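Local coordinates for protein tannase (Lactobacillus plantarum, PDB 4JUI) that probably hydrolyses the gallate esters of tannins, and binds ethyl gallate in the pocket of an alpha/beta-hydrolase fold, at residues N4-D9 against I141-Y146; V18-Q23 against T98-L103; E211-A216 against F425-I430; T341-V346 against A419-S424. The protein carries 1 engineered substitution. One frame throughout, in Å; residues are numbered along the deposited sequence.

Contact 1. Residues N4-D9 against I141-Y146; sequences NRLIFD and IRYVKY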
loop_
_atom_site.group_PDB
_atom_site.type_symbol
_atom_site.label_atom_id
_atom_site.label_comp_id
_atom_site.label_asym_id
_atom_site.label_seq_id
_atom_site.Cartn_x
_atom_site.Cartn_y
_atom_site.Cartn_z
ATOM N N ASN A 4 -18.407 -15.247 20.891
ATOM C CA ASN A 4 -17.385 -14.218 20.811
ATOM C C ASN A 4 -18.082 -12.867 20.690
ATOM O O ASN A 4 -18.636 -12.543 19.639
ATOM C CB ASN A 4 -16.469 -14.480 19.611
ATOM C CG ASN A 4 -15.358 -13.455 19.478
ATOM O OD1 ASN A 4 -15.191 -12.572 20.326
ATOM N ND2 ASN A 4 -14.578 -13.572 18.405
ATOM N N ARG A 5 -18.072 -12.098 21.777
ATOM C CA ARG A 5 -18.823 -10.842 21.850
ATOM C C ARG A 5 -18.081 -9.670 21.228
ATOM O O ARG A 5 -18.633 -8.567 21.108
ATOM C CB ARG A 5 -19.163 -10.516 23.306
ATOM C CG ARG A 5 -19.849 -11.656 24.027
ATOM C CD ARG A 5 -21.064 -12.104 23.254
ATOM N NE ARG A 5 -22.038 -11.023 23.119
ATOM C CZ ARG A 5 -22.843 -10.871 22.073
ATOM N NH1 ARG A 5 -22.786 -11.728 21.059
ATOM N NH2 ARG A 5 -23.701 -9.858 22.037
ATOM N N LEU A 6 -16.830 -9.919 20.850
ATOM C CA LEU A 6 -15.963 -8.900 20.261
ATOM C C LEU A 6 -15.783 -7.728 21.209
ATOM O O LEU A 6 -15.615 -6.588 20.774
ATOM C CB LEU A 6 -16.516 -8.413 18.919
ATOM C CG LEU A 6 -16.720 -9.488 17.849
ATOM C CD1 LEU A 6 -17.341 -8.881 16.606
ATOM C CD2 LEU A 6 -15.395 -10.153 17.514
ATOM N N ILE A 7 -15.807 -8.015 22.510
ATOM C CA ILE A 7 -15.573 -6.991 23.519
ATOM C C ILE A 7 -14.134 -7.084 24.013
ATOM O O ILE A 7 -13.735 -8.086 24.613
ATOM C CB ILE A 7 -16.551 -7.133 24.710
ATOM C CG1 ILE A 7 -17.979 -6.822 24.254
ATOM C CG2 ILE A 7 -16.162 -6.197 25.844
ATOM C CD1 ILE A 7 -19.053 -7.312 25.211
ATOM N N PHE A 8 -13.357 -6.036 23.759
ATOM C CA PHE A 8 -11.999 -5.971 24.278
ATOM C C PHE A 8 -11.990 -5.750 25.784
ATOM O O PHE A 8 -12.809 -4.994 26.318
ATOM C CB PHE A 8 -11.217 -4.845 23.607
ATOM C CG PHE A 8 -9.802 -4.742 24.079
ATOM C CD1 PHE A 8 -8.825 -5.571 23.556
ATOM C CD2 PHE A 8 -9.445 -3.826 25.066
ATOM C CE1 PHE A 8 -7.505 -5.479 23.997
ATOM C CE2 PHE A 8 -8.130 -3.734 25.511
ATOM C CZ PHE A 8 -7.162 -4.564 24.974
ATOM N N ASP A 9 -11.054 -6.405 26.466
ATOM C CA ASP A 9 -10.893 -6.261 27.909
ATOM C C ASP A 9 -9.447 -5.879 28.217
ATOM O O ASP A 9 -8.526 -6.643 27.926
ATOM C CB ASP A 9 -11.246 -7.580 28.604
ATOM C CG ASP A 9 -11.371 -7.440 30.107
ATOM O OD1 ASP A 9 -10.997 -6.382 30.660
ATOM O OD2 ASP A 9 -11.847 -8.404 30.748
ATOM N N ILE A 141 -10.736 -2.730 11.700
ATOM C CA ILE A 141 -11.035 -1.342 12.034
ATOM C C ILE A 141 -12.356 -1.263 12.802
ATOM O O ILE A 141 -12.471 -0.530 13.790
ATOM C CB ILE A 141 -11.108 -0.466 10.769
ATOM C CG1 ILE A 141 -9.730 -0.377 10.105
ATOM C CG2 ILE A 141 -11.630 0.919 11.110
ATOM C CD1 ILE A 141 -9.785 0.075 8.656
ATOM N N ARG A 142 -13.349 -2.031 12.363
ATOM C CA ARG A 142 -14.632 -2.045 13.058
ATOM C C ARG A 142 -14.499 -2.572 14.478
ATOM O O ARG A 142 -15.202 -2.110 15.375
ATOM C CB ARG A 142 -15.673 -2.848 12.277
ATOM C CG ARG A 142 -16.044 -2.191 10.960
ATOM C CD ARG A 142 -17.216 -2.872 10.271
ATOM N NE ARG A 142 -17.572 -2.127 9.067
ATOM C CZ ARG A 142 -18.765 -2.146 8.479
ATOM N NH1 ARG A 142 -19.755 -2.882 8.974
ATOM N NH2 ARG A 142 -18.961 -1.415 7.389
ATOM N N TYR A 143 -13.601 -3.535 14.688
ATOM C CA TYR A 143 -13.390 -4.073 16.024
ATOM C C TYR A 143 -12.842 -2.966 16.915
ATOM O O TYR A 143 -13.275 -2.799 18.055
ATOM C CB TYR A 143 -12.417 -5.263 15.995
ATOM C CG TYR A 143 -12.095 -5.794 17.376
ATOM C CD1 TYR A 143 -12.881 -6.772 17.961
ATOM C CD2 TYR A 143 -10.996 -5.320 18.088
ATOM C CE1 TYR A 143 -12.596 -7.263 19.237
ATOM C CE2 TYR A 143 -10.702 -5.799 19.365
ATOM C CZ TYR A 143 -11.501 -6.772 19.925
ATOM O OH TYR A 143 -11.206 -7.243 21.185
ATOM N N VAL A 144 -11.890 -2.206 16.384
ATOM C CA VAL A 144 -11.302 -1.102 17.138
ATOM C C VAL A 144 -12.346 -0.045 17.488
ATOM O O VAL A 144 -12.453 0.369 18.649
ATOM C CB VAL A 144 -10.128 -0.445 16.368
ATOM C CG1 VAL A 144 -9.678 0.831 17.063
ATOM C CG2 VAL A 144 -8.958 -1.417 16.259
ATOM N N LYS A 145 -13.115 0.390 16.490
ATOM C CA LYS A 145 -14.101 1.454 16.697
ATOM C C LYS A 145 -15.265 1.015 17.593
ATOM O O LYS A 145 -15.753 1.800 18.409
ATOM C CB LYS A 145 -14.581 2.039 15.355
ATOM C CG LYS A 145 -13.436 2.669 14.552
ATOM C CD LYS A 145 -13.894 3.412 13.293
ATOM C CE LYS A 145 -14.520 4.762 13.621
ATOM N NZ LYS A 145 -14.931 5.500 12.380
ATOM N N TYR A 146 -15.688 -0.241 17.456
ATOM C CA TYR A 146 -16.664 -0.831 18.372
ATOM C C TYR A 146 -16.183 -0.761 19.823
ATOM O O TYR A 146 -16.973 -0.520 20.738
ATOM C CB TYR A 146 -16.933 -2.288 17.981
ATOM C CG TYR A 146 -18.008 -2.980 18.791
ATOM C CD1 TYR A 146 -19.300 -2.481 18.828
ATOM C CD2 TYR A 146 -17.736 -4.143 19.498
ATOM C CE1 TYR A 146 -20.292 -3.112 19.564
ATOM C CE2 TYR A 146 -18.731 -4.789 20.236
ATOM C CZ TYR A 146 -20.005 -4.263 20.261
ATOM O OH TYR A 146 -21.008 -4.878 20.979
HETATM O O HOH W 1 -20.827 -7.262 22.022
HETATM O O HOH W 2 -12.767 -9.291 22.000
#
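L6 and Y143 bring the two backbones closest, their CA atoms 6.9 Å apart, where an irregular N-terminal loop runs past the last turns of helix 132-146. Two tyrosines of the helix, Y143 and Y146, make the contact. With CG anti to the backbone N (chi1 176°), Y143 reaches from the helix to the loop. Its CE1 lies 3.5 Å from L6 O, set obliquely to the ring. Its hydroxyl OH comes within 3.4 Å of F8 CB and sits at the edge of the F8 ring, in its plane. L6 CB also rests 4.1 Å from Y143 CE1. Y146 turns an edge to the loop, and its CD2 is 3.5 Å from L6 O, which lies in the ring plane. N4 OD1 closes an Asx turn by accepting from L6 N. No direct hydrogen bond joins the two segments, but two waters do. Water 1 bridges R5 O and Y146 OH, at 2.6 Å from the latter. Water 2 links Y143 OH, 2.7 Å away, weakly to I7 O. Replacing Y143 by a leucine would probably leave water 2 without its hydroxyl mate and open a gap beside F8 CB. N147, the next residue after Y146, bonds L6 O and F8 N. Across these segments, two tyrosine rings and two bridging waters meet the loop, with no charge pair.

Contact 2. Residues V18-Q23 against T98-L103; sequences VQVAGQ and TIQQAL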
loop_
_atom_site.group_PDB
_atom_site.type_symbol
_atom_site.label_atom_id
_atom_site.label_comp_id
_atom_site.label_asym_id
_atom_site.label_seq_id
_atom_site.Cartn_x
_atom_site.Cartn_y
_atom_site.Cartn_z
ATOM N N VAL A 18 10.833 -3.670 25.063
ATOM C CA VAL A 18 11.639 -3.829 23.862
ATOM C C VAL A 18 12.634 -2.677 23.815
ATOM O O VAL A 18 12.344 -1.579 24.303
ATOM C CB VAL A 18 10.750 -3.862 22.592
ATOM C CG1 VAL A 18 10.173 -2.483 22.297
ATOM C CG2 VAL A 18 11.523 -4.408 21.400
ATOM N N GLN A 19 13.815 -2.929 23.258
ATOM C CA GLN A 19 14.819 -1.879 23.126
ATOM C C GLN A 19 14.619 -1.052 21.855
ATOM O O GLN A 19 14.450 -1.602 20.763
ATOM C CB GLN A 19 16.230 -2.473 23.150
ATOM C CG GLN A 19 16.591 -3.123 24.475
ATOM C CD GLN A 19 16.641 -2.127 25.620
ATOM O OE1 GLN A 19 15.869 -2.224 26.579
ATOM N NE2 GLN A 19 17.559 -1.168 25.535
ATOM N N VAL A 20 14.622 0.268 22.009
ATOM C CA VAL A 20 14.550 1.176 20.868
ATOM C C VAL A 20 15.605 2.251 21.036
ATOM O O VAL A 20 15.605 2.971 22.043
ATOM C CB VAL A 20 13.167 1.846 20.745
ATOM C CG1 VAL A 20 13.149 2.815 19.563
ATOM C CG2 VAL A 20 12.080 0.800 20.582
ATOM N N ALA A 21 16.511 2.354 20.065
ATOM C CA ALA A 21 17.602 3.322 20.144
ATOM C C ALA A 21 18.367 3.211 21.455
ATOM O O ALA A 21 18.775 4.222 22.029
ATOM C CB ALA A 21 17.077 4.742 19.956
ATOM N N GLY A 22 18.550 1.984 21.936
ATOM C CA GLY A 22 19.360 1.753 23.119
ATOM C C GLY A 22 18.684 2.093 24.438
ATOM O O GLY A 22 19.354 2.239 25.459
ATOM N N GLN A 23 17.361 2.236 24.418
ATOM C CA GLN A 23 16.600 2.476 25.641
ATOM C C GLN A 23 15.407 1.538 25.724
ATOM O O GLN A 23 14.870 1.097 24.703
ATOM C CB GLN A 23 16.077 3.908 25.689
ATOM C CG GLN A 23 17.122 4.984 25.783
ATOM C CD GLN A 23 16.484 6.345 25.922
ATOM O OE1 GLN A 23 15.608 6.709 25.132
ATOM N NE2 GLN A 23 16.887 7.093 26.941
ATOM N N THR A 98 9.048 -0.969 13.214
ATOM C CA THR A 98 8.126 0.161 13.150
ATOM C C THR A 98 7.168 0.194 14.343
ATOM O O THR A 98 6.864 1.270 14.867
ATOM C CB THR A 98 7.327 0.145 11.850
ATOM O OG1 THR A 98 8.237 0.279 10.760
ATOM C CG2 THR A 98 6.326 1.289 11.828
ATOM N N ILE A 99 6.693 -0.977 14.766
ATOM C CA ILE A 99 5.839 -1.072 15.950
ATOM C C ILE A 99 6.583 -0.588 17.200
ATOM O O ILE A 99 6.020 0.129 18.027
ATOM C CB ILE A 99 5.326 -2.511 16.164
ATOM C CG1 ILE A 99 4.505 -2.963 14.948
ATOM C CG2 ILE A 99 4.514 -2.612 17.461
ATOM C CD1 ILE A 99 3.910 -4.363 15.094
ATOM N N GLN A 100 7.844 -0.988 17.331
ATOM C CA GLN A 100 8.686 -0.547 18.442
ATOM C C GLN A 100 8.797 0.969 18.470
ATOM O O GLN A 100 8.639 1.593 19.514
ATOM C CB GLN A 100 10.082 -1.151 18.300
ATOM C CG GLN A 100 10.105 -2.661 18.371
ATOM C CD GLN A 100 11.421 -3.247 17.895
ATOM O OE1 GLN A 100 12.379 -2.520 17.632
ATOM N NE2 GLN A 100 11.473 -4.570 17.781
ATOM N N GLN A 101 9.063 1.560 17.310
ATOM C CA GLN A 101 9.229 3.010 17.224
ATOM C C GLN A 101 7.912 3.734 17.469
ATOM O O GLN A 101 7.895 4.799 18.073
ATOM C CB GLN A 101 9.793 3.400 15.854
ATOM C CG GLN A 101 11.195 2.855 15.589
ATOM C CD GLN A 101 12.296 3.722 16.169
ATOM O OE1 GLN A 101 12.040 4.659 16.933
ATOM N NE2 GLN A 101 13.536 3.415 15.804
ATOM N N ALA A 102 6.813 3.138 17.013
ATOM C CA ALA A 102 5.479 3.716 17.213
ATOM C C ALA A 102 5.130 3.758 18.694
ATOM O O ALA A 102 4.563 4.725 19.188
ATOM C CB ALA A 102 4.438 2.912 16.442
ATOM N N LEU A 103 5.469 2.695 19.406
ATOM C CA LEU A 103 5.188 2.633 20.836
ATOM C C LEU A 103 5.975 3.703 21.583
ATOM O O LEU A 103 5.471 4.328 22.512
ATOM C CB LEU A 103 5.515 1.239 21.370
ATOM C CG LEU A 103 4.541 0.163 20.877
ATOM C CD1 LEU A 103 5.045 -1.247 21.200
ATOM C CD2 LEU A 103 3.157 0.386 21.476
#
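V20 and Q100 pack through aliphatic carbon. V20 CG2 lies 3.6 Å from Q100 CB. V18 CG1 and CG2 both touch Q100 CG, the latter at 3.8 Å. A second kind of contact sets methyls against amides. V18 CG2 is 3.6 Å from Q100 NE2, and the two side chains cross at about a right angle. V20 CG1, anti to the backbone N (chi1 178°), is turned to Q101 instead and lies 3.4 Å from its OE1. Q101 gets there by a bend at chi2 (-84°), whereas Q100 stays extended beyond CG. V20 divides its methyls between the two glutamines, while both V18 methyls stay on Q100. This is a helix packed across the face of an outermost strand, 14-20, of the large mixed sheet: the local axes of 98-103 and 18-20 cross at 81° and approach to 8.7 Å. No hydrogen bond crosses between the segments. V20 to Q23 form a type I' turn that joins strands 14-20 and 23-34 into a hairpin, closed by Q23 N to V20 O at 3.0 Å, with V20 N returning a bond to Q23 O. The amide of Q100 is held from outside, its NE2 donating to P87 O.

Contact 3. Residues E211-A216 against F425-I430; sequences EHADMA and FAIPII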
loop_
_atom_site.group_PDB
_atom_site.type_symbol
_atom_site.label_atom_id
_atom_site.label_comp_id
_atom_site.label_asym_id
_atom_site.label_seq_id
_atom_site.Cartn_x
_atom_site.Cartn_y
_atom_site.Cartn_z
ATOM N N GLU A 211 -5.946 -2.208 -12.894
ATOM C CA GLU A 211 -6.527 -2.337 -14.231
ATOM C C GLU A 211 -6.013 -1.273 -15.209
ATOM O O GLU A 211 -6.301 -1.341 -16.409
ATOM C CB GLU A 211 -8.059 -2.313 -14.169
ATOM C CG GLU A 211 -8.677 -0.951 -13.828
ATOM C CD GLU A 211 -8.811 -0.714 -12.329
ATOM O OE1 GLU A 211 -8.040 -1.313 -11.552
ATOM O OE2 GLU A 211 -9.696 0.070 -11.922
ATOM N N HIS A 212 -5.234 -0.316 -14.708
ATOM C CA HIS A 212 -4.585 0.673 -15.580
ATOM C C HIS A 212 -3.057 0.681 -15.460
ATOM O O HIS A 212 -2.375 1.477 -16.116
ATOM C CB HIS A 212 -5.140 2.074 -15.320
ATOM C CG HIS A 212 -6.628 2.166 -15.487
ATOM N ND1 HIS A 212 -7.475 2.457 -14.444
ATOM C CD2 HIS A 212 -7.406 1.981 -16.577
ATOM C CE1 HIS A 212 -8.723 2.458 -14.890
ATOM N NE2 HIS A 212 -8.711 2.177 -16.175
ATOM N N ALA A 213 -2.528 -0.213 -14.633
ATOM C CA ALA A 213 -1.096 -0.240 -14.352
ATOM C C ALA A 213 -0.251 -0.738 -15.536
ATOM O O ALA A 213 0.904 -0.335 -15.692
ATOM C CB ALA A 213 -0.819 -1.048 -13.086
ATOM N N ASP A 214 -0.820 -1.593 -16.381
ATOM C CA ASP A 214 -0.103 -2.056 -17.569
ATOM C C ASP A 214 0.114 -0.914 -18.550
ATOM O O ASP A 214 1.190 -0.785 -19.146
ATOM C CB ASP A 214 -0.869 -3.199 -18.249
ATOM C CG ASP A 214 -0.779 -4.497 -17.472
ATOM O OD1 ASP A 214 0.298 -4.763 -16.906
ATOM O OD2 ASP A 214 -1.778 -5.252 -17.427
ATOM N N MET A 215 -0.903 -0.073 -18.709
ATOM C CA MET A 215 -0.768 1.100 -19.570
ATOM C C MET A 215 0.270 2.057 -19.036
ATOM O O MET A 215 1.114 2.540 -19.791
ATOM C CB MET A 215 -2.096 1.844 -19.720
ATOM C CG MET A 215 -3.114 1.072 -20.525
ATOM S SD MET A 215 -4.614 2.042 -20.788
ATOM C CE MET A 215 -5.348 1.950 -19.170
ATOM N N ALA A 216 0.213 2.322 -17.728
ATOM C CA ALA A 216 1.147 3.256 -17.108
ATOM C C ALA A 216 2.569 2.736 -17.242
ATOM O O ALA A 216 3.497 3.510 -17.511
ATOM C CB ALA A 216 0.803 3.466 -15.650
ATOM N N PHE A 425 5.811 5.475 -11.971
ATOM C CA PHE A 425 5.652 6.633 -11.095
ATOM C C PHE A 425 4.295 7.301 -11.308
ATOM O O PHE A 425 3.771 7.955 -10.405
ATOM C CB PHE A 425 6.763 7.661 -11.337
ATOM C CG PHE A 425 8.147 7.129 -11.077
ATOM C CD1 PHE A 425 8.504 6.673 -9.817
ATOM C CD2 PHE A 425 9.090 7.095 -12.093
ATOM C CE1 PHE A 425 9.780 6.180 -9.575
ATOM C CE2 PHE A 425 10.364 6.601 -11.865
ATOM C CZ PHE A 425 10.711 6.148 -10.604
ATOM N N ALA A 426 3.725 7.127 -12.499
ATOM C CA ALA A 426 2.431 7.723 -12.816
ATOM C C ALA A 426 1.345 7.237 -11.860
ATOM O O ALA A 426 0.423 7.980 -11.531
ATOM C CB ALA A 426 2.036 7.437 -14.289
ATOM N N ILE A 427 1.477 6.001 -11.395
ATOM C CA ILE A 427 0.455 5.395 -10.543
ATOM C C ILE A 427 0.281 6.107 -9.178
ATOM O O ILE A 427 -0.820 6.579 -8.877
ATOM C CB ILE A 427 0.623 3.848 -10.442
ATOM C CG1 ILE A 427 0.319 3.193 -11.804
ATOM C CG2 ILE A 427 -0.254 3.277 -9.319
ATOM C CD1 ILE A 427 -1.162 3.241 -12.222
ATOM N N PRO A 428 1.354 6.219 -8.363
ATOM C CA PRO A 428 1.162 6.999 -7.135
ATOM C C PRO A 428 0.919 8.490 -7.408
ATOM O O PRO A 428 0.197 9.139 -6.644
ATOM C CB PRO A 428 2.471 6.779 -6.365
ATOM C CG PRO A 428 3.472 6.422 -7.427
ATOM C CD PRO A 428 2.696 5.609 -8.417
ATOM N N ILE A 429 1.479 9.025 -8.489
ATOM C CA ILE A 429 1.243 10.434 -8.809
ATOM C C ILE A 429 -0.237 10.721 -9.109
ATOM O O ILE A 429 -0.774 11.739 -8.671
ATOM C CB ILE A 429 2.150 10.921 -9.969
ATOM C CG1 ILE A 429 3.605 10.997 -9.486
ATOM C CG2 ILE A 429 1.719 12.298 -10.447
ATOM C CD1 ILE A 429 4.639 11.086 -10.607
ATOM N N ILE A 430 -0.890 9.830 -9.857
ATOM C CA ILE A 430 -2.316 9.983 -10.149
ATOM C C ILE A 430 -3.123 9.993 -8.845
ATOM O O ILE A 430 -3.988 10.850 -8.652
ATOM C CB ILE A 430 -2.821 8.887 -11.106
ATOM C CG1 ILE A 430 -2.315 9.161 -12.526
ATOM C CG2 ILE A 430 -4.347 8.815 -11.109
ATOM C CD1 ILE A 430 -2.522 8.001 -13.496
#
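I427 carries this helix-to-helix packing against A213 and A216. Helix 426-437 is the crossover of a beta-alpha-beta unit of the main sheet, between strands 411-415 and 441-445. Helix 210-221 belongs to the long chain section inserted between strands 200-204 and 411-415. The local axes are 10.5 Å apart, with 125° between their directions. From I427 CA, the bond to CB points toward the other helix. CG1 leaves CB beside the backbone N and meets A216 CB at 3.9 Å. The chain then folds at chi2 (-70°), which turns CD1 toward A213. The tip, CD1, touches A216 CB at 4.0 Å and A213 CA at 4.1 Å, and lies a little farther from A213 CB and H212 O. The small alanines let CD1 come up to the backbone at A213 CA. H208 and N209, just ahead of helix 210-221, also touch the I427 side chain. F266 of helix 253-272 covers A216 and A426 together. The contact is apolar and buried. A213 is near the ligand pocket, its side chain about 8 Å from the bound ethyl gallate. Beside the isoleucine, two methyl groups face each other, A216 CB and A426 CB, at 4.4 Å.

Contact 4. Residues T341-V346 against A419-S424; sequences TRMKAV and ADRDTS. With EGR (ethyl 3,4,5-trihydroxybenzoate), chain C.
K344 and D422 meet at the bound ethyl gallate. K344 NZ donates to D422 O at 2.9 Å, in the carbonyl plane and on a lone pair. The same NZ donates to ligand O13 at 2.6 Å and to ligand O11 at 2.8 Å, so three acceptors fix the ammonium group. Ligand O13 donates to D422 OD2 at 2.8 Å. The lysine chain is extended beyond CG (chi2 176°), which carries NZ to the ring hydroxyls. M343 flanks the aspartate, its SD 3.3 Å from D422 OD1. The backbone of D422 is set by an Asx turn, its N donating to D420 OD1. D420 OD2 is hydrogen-bonded to H452 ND1, and H452 NE2 bonds the ligand. D420, in the loop after strand 411-415, and H452, after strand 441-445, are consistent with the acid-histidine pair of an alpha/beta hydrolase. Farther out, R421 grips T341 side-on. Its NE donates to T341 O at 3.0 Å, from above the carbonyl plane, and its NH2 to T341 OG1 at 2.9 Å. M343 CB lies over one face of the guanidinium, offset toward its rim. A leucine in place of R421 has no N-H to offer, and would probably leave T341 O and OG1 without these mates and the two loops less firmly tied. R421 NH2 also donates to H228 O. Y217 OH bonds R421 O and the backbone N atoms of M343 and K344.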
loop_
_atom_site.group_PDB
_atom_site.type_symbol
_atom_site.label_atom_id
_atom_site.label_comp_id
_atom_site.label_asym_id
_atom_site.label_seq_id
_atom_site.Cartn_x
_atom_site.Cartn_y
_atom_site.Cartn_z
ATOM N N THR A 341 16.562 1.170 -15.125
ATOM C CA THR A 341 16.162 -0.140 -15.695
ATOM C C THR A 341 14.691 -0.537 -15.523
ATOM O O THR A 341 14.053 -0.229 -14.523
ATOM C CB THR A 341 17.033 -1.341 -15.238
ATOM O OG1 THR A 341 16.685 -1.705 -13.897
ATOM C CG2 THR A 341 18.507 -1.018 -15.330
ATOM N N ARG A 342 14.171 -1.228 -16.532
ATOM C CA ARG A 342 12.841 -1.820 -16.478
ATOM C C ARG A 342 12.877 -3.091 -15.618
ATOM O O ARG A 342 13.831 -3.872 -15.709
ATOM C CB ARG A 342 12.396 -2.165 -17.906
ATOM C CG ARG A 342 11.160 -3.042 -17.983
ATOM C CD ARG A 342 10.989 -3.655 -19.363
ATOM N NE ARG A 342 10.359 -2.744 -20.313
ATOM C CZ ARG A 342 9.044 -2.611 -20.471
ATOM N NH1 ARG A 342 8.582 -1.763 -21.379
ATOM N NH2 ARG A 342 8.192 -3.325 -19.737
ATOM N N MET A 343 11.857 -3.300 -14.788
ATOM C CA MET A 343 11.787 -4.499 -13.947
ATOM C C MET A 343 10.899 -5.585 -14.546
ATOM O O MET A 343 11.300 -6.746 -14.656
ATOM C CB MET A 343 11.278 -4.146 -12.546
ATOM C CG MET A 343 10.995 -5.362 -11.668
ATOM S SD MET A 343 10.174 -4.926 -10.121
ATOM C CE MET A 343 9.964 -6.555 -9.391
ATOM N N LYS A 344 9.688 -5.198 -14.929
ATOM C CA LYS A 344 8.669 -6.151 -15.357
ATOM C C LYS A 344 8.514 -6.197 -16.864
ATOM O O LYS A 344 8.805 -5.221 -17.554
ATOM C CB LYS A 344 7.333 -5.787 -14.716
ATOM C CG LYS A 344 7.339 -5.973 -13.206
ATOM C CD LYS A 344 6.036 -5.526 -12.579
ATOM C CE LYS A 344 6.070 -5.799 -11.076
ATOM N NZ LYS A 344 4.819 -5.385 -10.393
ATOM N N ALA A 345 8.045 -7.337 -17.363
ATOM C CA ALA A 345 7.819 -7.532 -18.799
ATOM C C ALA A 345 6.449 -6.989 -19.212
ATOM O O ALA A 345 5.897 -6.125 -18.528
ATOM C CB ALA A 345 7.948 -8.996 -19.167
ATOM N N VAL A 346 5.911 -7.487 -20.326
ATOM C CA VAL A 346 4.704 -6.918 -20.934
ATOM C C VAL A 346 3.637 -7.969 -21.237
ATOM O O VAL A 346 3.885 -8.898 -22.007
ATOM C CB VAL A 346 5.025 -6.217 -22.279
ATOM C CG1 VAL A 346 3.776 -5.498 -22.798
ATOM C CG2 VAL A 346 6.171 -5.223 -22.109
ATOM N N ALA A 419 13.700 5.003 -6.954
ATOM C CA ALA A 419 14.335 3.854 -7.600
ATOM C C ALA A 419 13.426 2.627 -7.593
ATOM O O ALA A 419 13.871 1.510 -7.878
ATOM C CB ALA A 419 15.673 3.542 -6.941
ATOM N N ASP A 420 12.151 2.846 -7.278
ATOM C CA ASP A 420 11.152 1.774 -7.248
ATOM C C ASP A 420 10.507 1.631 -8.629
ATOM O O ASP A 420 9.771 2.507 -9.071
ATOM C CB ASP A 420 10.090 2.091 -6.182
ATOM C CG ASP A 420 9.060 0.969 -5.998
ATOM O OD1 ASP A 420 8.783 0.210 -6.950
ATOM O OD2 ASP A 420 8.497 0.864 -4.882
ATOM N N ARG A 421 10.765 0.503 -9.280
ATOM C CA ARG A 421 10.236 0.242 -10.617
ATOM C C ARG A 421 9.146 -0.820 -10.620
ATOM O O ARG A 421 8.826 -1.368 -11.677
ATOM C CB ARG A 421 11.367 -0.197 -11.553
ATOM C CG ARG A 421 12.624 0.636 -11.440
ATOM C CD ARG A 421 13.761 -0.162 -10.816
ATOM N NE ARG A 421 14.293 -1.184 -11.713
ATOM C CZ ARG A 421 14.325 -2.484 -11.436
ATOM N NH1 ARG A 421 13.849 -2.931 -10.282
ATOM N NH2 ARG A 421 14.829 -3.337 -12.318
ATOM N N ASP A 422 8.583 -1.118 -9.451
ATOM C CA ASP A 422 7.536 -2.144 -9.354
ATOM C C ASP A 422 6.218 -1.716 -10.011
ATOM O O ASP A 422 5.424 -2.547 -10.466
ATOM C CB ASP A 422 7.323 -2.540 -7.887
ATOM C CG ASP A 422 8.327 -3.570 -7.407
ATOM O OD1 ASP A 422 9.534 -3.252 -7.379
ATOM O OD2 ASP A 422 7.911 -4.699 -7.055
ATOM N N THR A 423 5.989 -0.412 -10.062
ATOM C CA THR A 423 4.897 0.134 -10.853
ATOM C C THR A 423 5.376 1.490 -11.359
ATOM O O THR A 423 6.345 2.036 -10.830
ATOM C CB THR A 423 3.597 0.249 -10.022
ATOM O OG1 THR A 423 2.482 0.452 -10.888
ATOM C CG2 THR A 423 3.670 1.398 -9.004
ATOM N N SER A 424 4.736 2.023 -12.391
ATOM C CA SER A 424 5.118 3.339 -12.923
ATOM C C SER A 424 4.956 4.458 -11.899
ATOM O O SER A 424 4.046 4.426 -11.074
ATOM C CB SER A 424 4.263 3.680 -14.144
ATOM O OG SER A 424 4.453 5.039 -14.528
HETATM C C01 EGR C . 6.233 -8.210 -3.398
HETATM C C02 EGR C . 6.538 -6.775 -3.073
HETATM O O03 EGR C . 5.489 -5.865 -2.880
HETATM C C04 EGR C . 4.161 -6.113 -3.229
HETATM O O05 EGR C . 3.229 -6.007 -2.435
HETATM C C06 EGR C . 3.822 -6.195 -4.669
HETATM C C07 EGR C . 2.566 -6.640 -5.039
HETATM C C08 EGR C . 2.258 -6.738 -6.378
HETATM O O09 EGR C . 1.012 -7.180 -6.756
HETATM C C10 EGR C . 3.204 -6.384 -7.333
HETATM O O11 EGR C . 2.887 -6.474 -8.671
HETATM C C12 EGR C . 4.458 -5.930 -6.950
HETATM O O13 EGR C . 5.406 -5.577 -7.875
HETATM C C14 EGR C . 4.765 -5.834 -5.610
#

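In the fold
Contacts 3 and 4 touch, with centres about 11 Å apart. The loop 419-424 runs straight into helix 426-437 of contact 3, so helix packing and ligand binding share one piece of chain. Contact 1 lies across the chain's centre from contacts 3 and 4, and contact 2 across it from contact 3. The centres of contacts 1 and 4 are about 41 Å apart. Strand 14-20 of contact 2 is one outer strand of the nine-stranded sheet, and helix 426-437 leads to the other, 441-445. The ligand pocket is at the contact 3 and 4 end. Along the chain, contact 2 falls between the segments of contact 1, and later contact 4 between those of contact 3.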